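Local coordinates for cysteine hydrolase (PDB 3IRV), which is probably a hydrolase of the isochorismatase family, at residues 19-31 against 60-73. Numbering follows the deposited sequence. Where two conformers were deposited one is given.
Sequences NPLRTAVIVVDMQ and ARAAQVMVIYLRHI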
ATOM      1  N   ASN A  19     -15.050  14.802 -14.066  1.00 23.15           N
ATOM      2  CA  ASN A  19     -15.254  14.969 -15.498  1.00 20.69           C
ATOM      3  C   ASN A  19     -15.457  13.571 -16.055  1.00 19.18           C
ATOM      4  O   ASN A  19     -14.504  12.772 -16.091  1.00 17.47           O
ATOM      5  CB  ASN A  19     -14.015  15.613 -16.118  1.00 20.00           C
ATOM      6  CG  ASN A  19     -14.081  15.723 -17.637  1.00 21.57           C
ATOM      7  OD1 ASN A  19     -14.975  15.184 -18.314  1.00 22.98           O
ATOM      8  ND2 ASN A  19     -13.098  16.430 -18.191  1.00 22.68           N
ATOM      9  N   PRO A  20     -16.696  13.242 -16.483  1.00 20.37           N
ATOM     10  CA  PRO A  20     -16.970  11.860 -16.916  1.00 21.96           C
ATOM     11  C   PRO A  20     -16.029  11.333 -18.012  1.00 17.40           C
ATOM     12  O   PRO A  20     -15.669  10.152 -17.988  1.00 20.55           O
ATOM     13  CB  PRO A  20     -18.414  11.931 -17.425  1.00 21.87           C
ATOM     14  CG  PRO A  20     -19.003  13.118 -16.724  1.00 27.12           C
ATOM     15  CD  PRO A  20     -17.886  14.106 -16.608  1.00 22.95           C
ATOM     16  N   LEU A  21     -15.612  12.214 -18.936  1.00 18.95           N
ATOM     17  CA  LEU A  21     -14.699  11.865 -20.026  1.00 20.52           C
ATOM     18  C   LEU A  21     -13.318  11.427 -19.532  1.00 17.80           C
ATOM     19  O   LEU A  21     -12.582  10.717 -20.233  1.00 19.74           O
ATOM     20  CB  LEU A  21     -14.505  13.058 -20.977  1.00 25.59           C
ATOM     21  CG  LEU A  21     -15.714  13.702 -21.656  1.00 40.11           C
ATOM     22  CD1 LEU A  21     -15.274  14.961 -22.418  1.00 41.45           C
ATOM     23  CD2 LEU A  21     -16.401  12.714 -22.582  1.00 35.24           C
ATOM     24  N   ARG A  22     -12.970  11.875 -18.328  1.00 15.54           N
ATOM     25  CA  ARG A  22     -11.643  11.613 -17.803  1.00 14.58           C
ATOM     26  C   ARG A  22     -11.688  10.792 -16.507  1.00 14.27           C
ATOM     27  O   ARG A  22     -10.741  10.831 -15.716  1.00 14.52           O
ATOM     28  CB  ARG A  22     -10.880  12.929 -17.577  1.00 15.58           C
ATOM     29  CG  ARG A  22     -10.647  13.744 -18.862  1.00 16.19           C
ATOM     30  CD  ARG A  22      -9.590  14.820 -18.649  1.00 16.68           C
ATOM     31  NE  ARG A  22      -8.269  14.219 -18.491  1.00 15.19           N
ATOM     32  CZ  ARG A  22      -7.150  14.894 -18.228  1.00 17.20           C
ATOM     33  NH1 ARG A  22      -7.201  16.223 -18.061  1.00 17.92           N
ATOM     34  NH2 ARG A  22      -5.995  14.245 -18.126  1.00 19.27           N
ATOM     35  N   THR A  23     -12.766  10.025 -16.346  1.00 14.12           N
ATOM     36  CA  THR A  23     -13.001   9.217 -15.147  1.00 14.84           C
ATOM     37  C   THR A  23     -13.224   7.750 -15.516  1.00 14.66           C
ATOM     38  O   THR A  23     -13.806   7.451 -16.567  1.00 14.04           O
ATOM     39  CB  THR A  23     -14.242   9.760 -14.399  1.00 15.11           C
ATOM     40  OG1 THR A  23     -14.015  11.140 -14.101  1.00 13.75           O
ATOM     41  CG2 THR A  23     -14.502   9.037 -13.062  1.00 14.69           C
ATOM     42  N   ALA A  24     -12.759   6.835 -14.657  1.00 12.76           N
ATOM     43  CA  ALA A  24     -13.121   5.436 -14.804  1.00 11.49           C
ATOM     44  C   ALA A  24     -13.490   4.858 -13.449  1.00 13.00           C
ATOM     45  O   ALA A  24     -12.964   5.282 -12.429  1.00 15.73           O
ATOM     46  CB  ALA A  24     -11.980   4.645 -15.358  1.00 12.88           C
ATOM     47  N   VAL A  25     -14.345   3.838 -13.477  1.00 11.32           N
ATOM     48  CA  VAL A  25     -14.657   3.055 -12.272  1.00 10.24           C
ATOM     49  C   VAL A  25     -13.846   1.786 -12.324  1.00 14.22           C
ATOM     50  O   VAL A  25     -13.802   1.122 -13.360  1.00 15.18           O
ATOM     51  CB  VAL A  25     -16.154   2.641 -12.239  1.00 11.82           C
ATOM     52  CG1 VAL A  25     -16.449   1.625 -11.107  1.00 14.74           C
ATOM     53  CG2 VAL A  25     -17.030   3.900 -12.132  1.00 16.80           C
ATOM     54  N   ILE A  26     -13.199   1.465 -11.208  1.00 12.49           N
ATOM     55  CA  ILE A  26     -12.429   0.233 -11.124  0.50 10.90           C
ATOM     56  C   ILE A  26     -13.075  -0.695 -10.088  1.00 13.97           C
ATOM     57  O   ILE A  26     -13.199  -0.360  -8.901  1.00 14.06           O
ATOM     58  CB  ILE A  26     -10.955   0.481 -10.780  0.50 13.53           C
ATOM     59  CG1 ILE A  26     -10.341   1.505 -11.747  0.50 11.92           C
ATOM     60  CG2 ILE A  26     -10.176  -0.844 -10.819  0.50 10.83           C
ATOM     61  CD1 ILE A  26      -8.916   1.873 -11.396  0.50 15.70           C
ATOM     62  N   VAL A  27     -13.520  -1.863 -10.562  1.00 11.87           N
ATOM     63  CA  VAL A  27     -14.182  -2.857  -9.701  1.00  9.86           C
ATOM     64  C   VAL A  27     -13.154  -3.938  -9.360  1.00 14.70           C
ATOM     65  O   VAL A  27     -12.783  -4.768 -10.217  1.00 13.51           O
ATOM     66  CB  VAL A  27     -15.395  -3.510 -10.410  1.00 11.10           C
ATOM     67  CG1 VAL A  27     -16.100  -4.434  -9.449  1.00 13.86           C
ATOM     68  CG2 VAL A  27     -16.387  -2.424 -10.946  1.00 12.31           C
ATOM     69  N   VAL A  28     -12.658  -3.888  -8.128  1.00 12.09           N
ATOM     70  CA  VAL A  28     -11.528  -4.734  -7.749  1.00 11.39           C
ATOM     71  C   VAL A  28     -11.961  -6.121  -7.278  1.00 13.74           C
ATOM     72  O   VAL A  28     -12.608  -6.248  -6.217  1.00 11.78           O
ATOM     73  CB  VAL A  28     -10.698  -4.056  -6.641  1.00 13.20           C
ATOM     74  CG1 VAL A  28      -9.454  -4.910  -6.307  1.00 11.86           C
ATOM     75  CG2 VAL A  28     -10.335  -2.598  -7.050  1.00 10.18           C
ATOM     76  N   ASP A  29     -11.604  -7.144  -8.063  1.00 13.64           N
ATOM     77  CA  ASP A  29     -11.627  -8.545  -7.638  1.00 10.06           C
ATOM     78  C   ASP A  29     -12.991  -9.010  -7.094  1.00 12.09           C
ATOM     79  O   ASP A  29     -13.057  -9.763  -6.111  1.00 12.35           O
ATOM     80  CB  ASP A  29     -10.512  -8.794  -6.611  1.00 11.81           C
ATOM     81  CG  ASP A  29      -9.123  -8.688  -7.235  1.00 15.27           C
ATOM     82  OD1 ASP A  29      -9.048  -8.496  -8.474  1.00 16.78           O
ATOM     83  OD2 ASP A  29      -8.134  -8.761  -6.479  1.00 19.73           O
ATOM     84  N   MET A  30     -14.068  -8.589  -7.754  1.00 11.15           N
ATOM     85  CA  MET A  30     -15.398  -9.112  -7.390  1.00 12.34           C
ATOM     86  C   MET A  30     -15.647 -10.487  -8.036  1.00 11.41           C
ATOM     87  O   MET A  30     -16.597 -10.697  -8.804  1.00 13.90           O
ATOM     88  CB  MET A  30     -16.499  -8.062  -7.603  1.00 11.15           C
ATOM     89  CG  MET A  30     -16.384  -6.876  -6.608  1.00 15.96           C
ATOM     90  SD  MET A  30     -16.548  -7.304  -4.838  1.00  6.77           S
ATOM     91  CE  MET A  30     -18.392  -7.491  -4.797  1.00 15.80           C
ATOM     92  N   GLN A  31     -14.788 -11.420  -7.635  1.00 13.23           N
ATOM     93  CA  GLN A  31     -14.723 -12.767  -8.198  1.00 12.25           C
ATOM     94  C   GLN A  31     -15.388 -13.743  -7.246  1.00 12.45           C
ATOM     95  O   GLN A  31     -15.455 -13.509  -6.012  1.00 13.80           O
ATOM     96  CB  GLN A  31     -13.256 -13.168  -8.392  1.00 11.73           C
ATOM     97  CG  GLN A  31     -12.516 -12.326  -9.439  1.00 11.26           C
ATOM     98  CD  GLN A  31     -11.033 -12.477  -9.332  1.00 13.74           C
ATOM     99  OE1 GLN A  31     -10.382 -11.687  -8.635  1.00 13.21           O
ATOM    100  NE2 GLN A  31     -10.474 -13.516  -9.975  1.00 11.83           N
ATOM    101  N   ALA A  60     -22.545   4.805 -14.181  1.00 15.05           N
ATOM    102  CA  ALA A  60     -21.319   5.016 -14.929  1.00 15.22           C
ATOM    103  C   ALA A  60     -21.562   4.755 -16.419  1.00 14.61           C
ATOM    104  O   ALA A  60     -21.228   5.594 -17.263  1.00 17.95           O
ATOM    105  CB  ALA A  60     -20.210   4.099 -14.384  1.00 13.63           C
ATOM    106  N   ARG A  61     -22.173   3.612 -16.738  1.00 14.32           N
ATOM    107  CA  ARG A  61     -22.402   3.274 -18.140  1.00 18.06           C
ATOM    108  C   ARG A  61     -23.334   4.294 -18.805  1.00 19.85           C
ATOM    109  O   ARG A  61     -23.113   4.669 -19.954  1.00 22.40           O
ATOM    110  CB  ARG A  61     -22.908   1.841 -18.298  1.00 17.68           C
ATOM    111  CG  ARG A  61     -21.933   0.787 -17.769  1.00 15.23           C
ATOM    112  CD  ARG A  61     -22.282  -0.598 -18.304  1.00 17.56           C
ATOM    113  NE  ARG A  61     -21.538  -1.644 -17.597  1.00 18.74           N
ATOM    114  CZ  ARG A  61     -22.009  -2.314 -16.551  1.00 21.18           C
ATOM    115  NH1 ARG A  61     -23.249  -2.083 -16.111  1.00 19.96           N
ATOM    116  NH2 ARG A  61     -21.242  -3.222 -15.945  1.00 17.89           N
ATOM    117  N   ALA A  62     -24.322   4.783 -18.051  1.00 18.27           N
ATOM    118  CA  ALA A  62     -25.258   5.798 -18.566  1.00 23.73           C
ATOM    119  C   ALA A  62     -24.549   7.124 -18.894  1.00 23.57           C
ATOM    120  O   ALA A  62     -24.954   7.863 -19.814  1.00 26.20           O
ATOM    121  CB  ALA A  62     -26.391   6.025 -17.572  1.00 21.17           C
ATOM    122  N   ALA A  63     -23.488   7.431 -18.149  1.00 20.15           N
ATOM    123  CA  ALA A  63     -22.760   8.668 -18.372  1.00 17.50           C
ATOM    124  C   ALA A  63     -21.496   8.488 -19.217  1.00 18.12           C
ATOM    125  O   ALA A  63     -20.664   9.415 -19.297  1.00 19.33           O
ATOM    126  CB  ALA A  63     -22.416   9.298 -17.036  1.00 21.32           C
ATOM    127  N   GLN A  64     -21.335   7.292 -19.790  1.00 21.48           N
ATOM    128  CA  GLN A  64     -20.172   6.954 -20.622  1.00 25.87           C
ATOM    129  C   GLN A  64     -18.868   7.026 -19.807  1.00 26.02           C
ATOM    130  O   GLN A  64     -17.803   7.398 -20.325  1.00 25.76           O
ATOM    131  CB  GLN A  64     -20.111   7.847 -21.880  1.00 30.08           C
ATOM    132  CG  GLN A  64     -20.901   7.339 -23.087  1.00 44.22           C
ATOM    133  CD  GLN A  64     -22.359   7.061 -22.783  1.00 61.17           C
ATOM    134  OE1 GLN A  64     -23.086   7.935 -22.303  1.00 70.93           O
ATOM    135  NE2 GLN A  64     -22.797   5.835 -23.058  1.00 71.45           N
ATOM    136  N   VAL A  65     -18.972   6.693 -18.519  1.00 17.91           N
ATOM    137  CA  VAL A  65     -17.806   6.598 -17.649  1.00 16.79           C
ATOM    138  C   VAL A  65     -17.325   5.137 -17.777  1.00 17.96           C
ATOM    139  O   VAL A  65     -18.098   4.205 -17.525  1.00 16.46           O
ATOM    140  CB  VAL A  65     -18.152   6.925 -16.176  1.00 18.38           C
ATOM    141  CG1 VAL A  65     -16.995   6.536 -15.238  1.00 16.23           C
ATOM    142  CG2 VAL A  65     -18.476   8.417 -16.017  1.00 18.61           C
ATOM    143  N   MET A  66     -16.077   4.950 -18.208  1.00 15.32           N
ATOM    144  CA  MET A  66     -15.539   3.605 -18.461  1.00 14.49           C
ATOM    145  C   MET A  66     -15.552   2.759 -17.207  1.00 13.25           C
ATOM    146  O   MET A  66     -15.206   3.239 -16.138  1.00 15.06           O
ATOM    147  CB  MET A  66     -14.098   3.681 -19.009  1.00 15.59           C
ATOM    148  CG  MET A  66     -13.409   2.311 -19.245  1.00 18.98           C
ATOM    149  SD  MET A  66     -11.821   2.392 -20.168  1.00 14.00           S
ATOM    150  CE  MET A  66     -11.155   3.806 -19.345  1.00 10.82           C
ATOM    151  N   VAL A  67     -15.992   1.507 -17.349  1.00 13.18           N
ATOM    152  CA  VAL A  67     -15.994   0.550 -16.261  1.00 10.93           C
ATOM    153  C   VAL A  67     -14.919  -0.506 -16.515  1.00 14.53           C
ATOM    154  O   VAL A  67     -14.918  -1.145 -17.576  1.00 14.59           O
ATOM    155  CB  VAL A  67     -17.351  -0.167 -16.166  1.00 16.61           C
ATOM    156  CG1 VAL A  67     -17.287  -1.299 -15.169  1.00 15.12           C
ATOM    157  CG2 VAL A  67     -18.435   0.838 -15.769  1.00 15.40           C
ATOM    158  N   ILE A  68     -14.042  -0.694 -15.525  1.00 11.07           N
ATOM    159  CA  ILE A  68     -12.934  -1.660 -15.609  1.00 11.66           C
ATOM    160  C   ILE A  68     -13.036  -2.639 -14.455  1.00 14.53           C
ATOM    161  O   ILE A  68     -13.114  -2.222 -13.305  1.00 14.59           O
ATOM    162  CB  ILE A  68     -11.575  -0.946 -15.502  1.00 13.56           C
ATOM    163  CG1 ILE A  68     -11.454   0.078 -16.641  1.00 13.11           C
ATOM    164  CG2 ILE A  68     -10.414  -1.970 -15.520  1.00 15.59           C
ATOM    165  CD1 ILE A  68     -10.294   1.097 -16.515  1.00 16.79           C
ATOM    166  N   TYR A  69     -13.030  -3.933 -14.757  1.00 12.37           N
ATOM    167  CA  TYR A  69     -12.991  -4.955 -13.708  1.00 11.78           C
ATOM    168  C   TYR A  69     -11.572  -5.476 -13.574  1.00 14.79           C
ATOM    169  O   TYR A  69     -10.933  -5.748 -14.578  1.00 13.41           O
ATOM    170  CB  TYR A  69     -13.871  -6.138 -14.092  1.00 12.55           C
ATOM    171  CG  TYR A  69     -15.345  -5.852 -14.170  1.00 11.53           C
ATOM    172  CD1 TYR A  69     -16.187  -6.270 -13.129  1.00 11.95           C
ATOM    173  CD2 TYR A  69     -15.924  -5.215 -15.305  1.00 10.87           C
ATOM    174  CE1 TYR A  69     -17.578  -6.048 -13.187  1.00 12.04           C
ATOM    175  CE2 TYR A  69     -17.305  -4.985 -15.365  1.00 13.10           C
ATOM    176  CZ  TYR A  69     -18.126  -5.408 -14.301  1.00 12.23           C
ATOM    177  OH  TYR A  69     -19.505  -5.173 -14.416  1.00 14.79           O
ATOM    178  N   LEU A  70     -11.083  -5.610 -12.349  1.00 11.23           N
ATOM    179  CA  LEU A  70      -9.815  -6.301 -12.116  1.00 10.97           C
ATOM    180  C   LEU A  70     -10.140  -7.725 -11.679  1.00 14.46           C
ATOM    181  O   LEU A  70     -11.115  -7.951 -10.932  1.00 12.78           O
ATOM    182  CB  LEU A  70      -9.032  -5.650 -10.975  1.00 13.78           C
ATOM    183  CG  LEU A  70      -8.696  -4.177 -11.192  1.00 13.81           C
ATOM    184  CD1 LEU A  70      -7.838  -3.703 -10.034  1.00 14.33           C
ATOM    185  CD2 LEU A  70      -8.005  -3.951 -12.539  1.00 14.48           C
ATOM    186  N   ARG A  71      -9.342  -8.682 -12.142  1.00 13.98           N
ATOM    187  CA  ARG A  71      -9.439 -10.057 -11.661  1.00 12.67           C
ATOM    188  C   ARG A  71      -8.065 -10.543 -11.260  1.00 13.68           C
ATOM    189  O   ARG A  71      -7.097 -10.347 -12.014  1.00 12.15           O
ATOM    190  CB  ARG A  71      -9.979 -10.985 -12.757  1.00 14.40           C
ATOM    191  CG  ARG A  71     -11.350 -10.561 -13.307  1.00 13.05           C
ATOM    192  CD  ARG A  71     -11.923 -11.604 -14.297  1.00 12.06           C
ATOM    193  NE  ARG A  71     -10.972 -11.872 -15.389  1.00 13.55           N
ATOM    194  CZ  ARG A  71     -11.200 -12.711 -16.394  1.00 22.09           C
ATOM    195  NH1 ARG A  71     -12.345 -13.370 -16.450  1.00 19.53           N
ATOM    196  NH2 ARG A  71     -10.269 -12.903 -17.333  1.00 17.33           N
ATOM    197  N   HIS A  72      -7.968 -11.170 -10.086  1.00 11.07           N
ATOM    198  CA  HIS A  72      -6.722 -11.766  -9.657  1.00 11.94           C
ATOM    199  C   HIS A  72      -6.700 -13.192 -10.192  1.00 12.99           C
ATOM    200  O   HIS A  72      -7.495 -14.035  -9.757  1.00 12.81           O
ATOM    201  CB  HIS A  72      -6.631 -11.751  -8.137  1.00 12.30           C
ATOM    202  CG  HIS A  72      -5.258 -12.044  -7.609  1.00 13.91           C
ATOM    203  ND1 HIS A  72      -4.922 -11.927  -6.272  1.00 13.97           N
ATOM    204  CD2 HIS A  72      -4.122 -12.423  -8.248  1.00 15.02           C
ATOM    205  CE1 HIS A  72      -3.646 -12.228  -6.113  1.00 18.57           C
ATOM    206  NE2 HIS A  72      -3.138 -12.535  -7.293  1.00 15.87           N
ATOM    207  N   ILE A  73      -5.828 -13.438 -11.164  1.00 11.45           N
ATOM    208  CA  ILE A  73      -5.795 -14.707 -11.894  1.00 11.86           C
ATOM    209  C   ILE A  73      -4.327 -15.031 -12.205  1.00 14.01           C
ATOM    210  O   ILE A  73      -3.569 -14.143 -12.674  1.00 14.43           O
ATOM    211  CB  ILE A  73      -6.570 -14.603 -13.217  1.00 10.96           C
ATOM    212  CG1 ILE A  73      -8.073 -14.382 -12.971  1.00 13.74           C
ATOM    213  CG2 ILE A  73      -6.402 -15.911 -14.034  1.00 14.51           C
ATOM    214  CD1 ILE A  73      -8.902 -14.369 -14.245  1.00 14.37           C
TER
HETATM  215  O   HOH W   1     -14.682   7.375 -19.121  1.00 17.09           O
HETATM  216  O   HOH W   2     -13.802  -7.414 -10.535  1.00 13.19           O
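Two neighbouring parallel strands of the isochorismatase-type alpha/beta core meet here, joined by a beta-alpha-beta crossover through helix 50-62. Val25 and Val27 use both their N-H and C=O groups toward strand 66-72. Val25 N reaches Met66 O at 2.9 Å, and Ile68 N returns to Val25 O at 2.8 Å. Val27 N then bonds Ile68 O at 2.8 Å, and Leu70 N bonds Val27 O.

On one face, Leu70 CG lies 3.7 Å from Ile26 CG2. The side chains of Leu70 and Val28 lie side by side, with Leu70 CD1 4.0 Å from Val28 CG2. Val28 and Leu70 also touch helix 149-162. On the other face, Val27 and Tyr69 point the same way. Val27 CB approaches the Tyr69 ring obliquely, 4.0 Å from CD1; CG1 is also near CD1. Leu57 of the crossover helix packs on both residues. Val25 CG1 is anti to the backbone N (chi1 171°). This leaves CG2 beside the N, where it meets Ala60 CB at 3.9 Å.

Past the end of strand 23-28, the Gln31 amide takes over from the backbone. Its OE1 accepts from His72 N, which comes in from above the carbonyl plane. Its NE2 donates to His72 O at 3.0 Å, nearly straight and in the amide plane; NE2 also bonds Val102 O. Water 2 bridges Val27 O, Leu70 O and Met30 N, where the strands part. Asp29 N still bonds Leu70 O, bent at 139°, while Asp29 OD2 forms a salt bridge with Lys119.

The two bonds of Gln31 fix the rotation of its amide. Together with water 2, they satisfy buried polar groups where regular strand pairing stops.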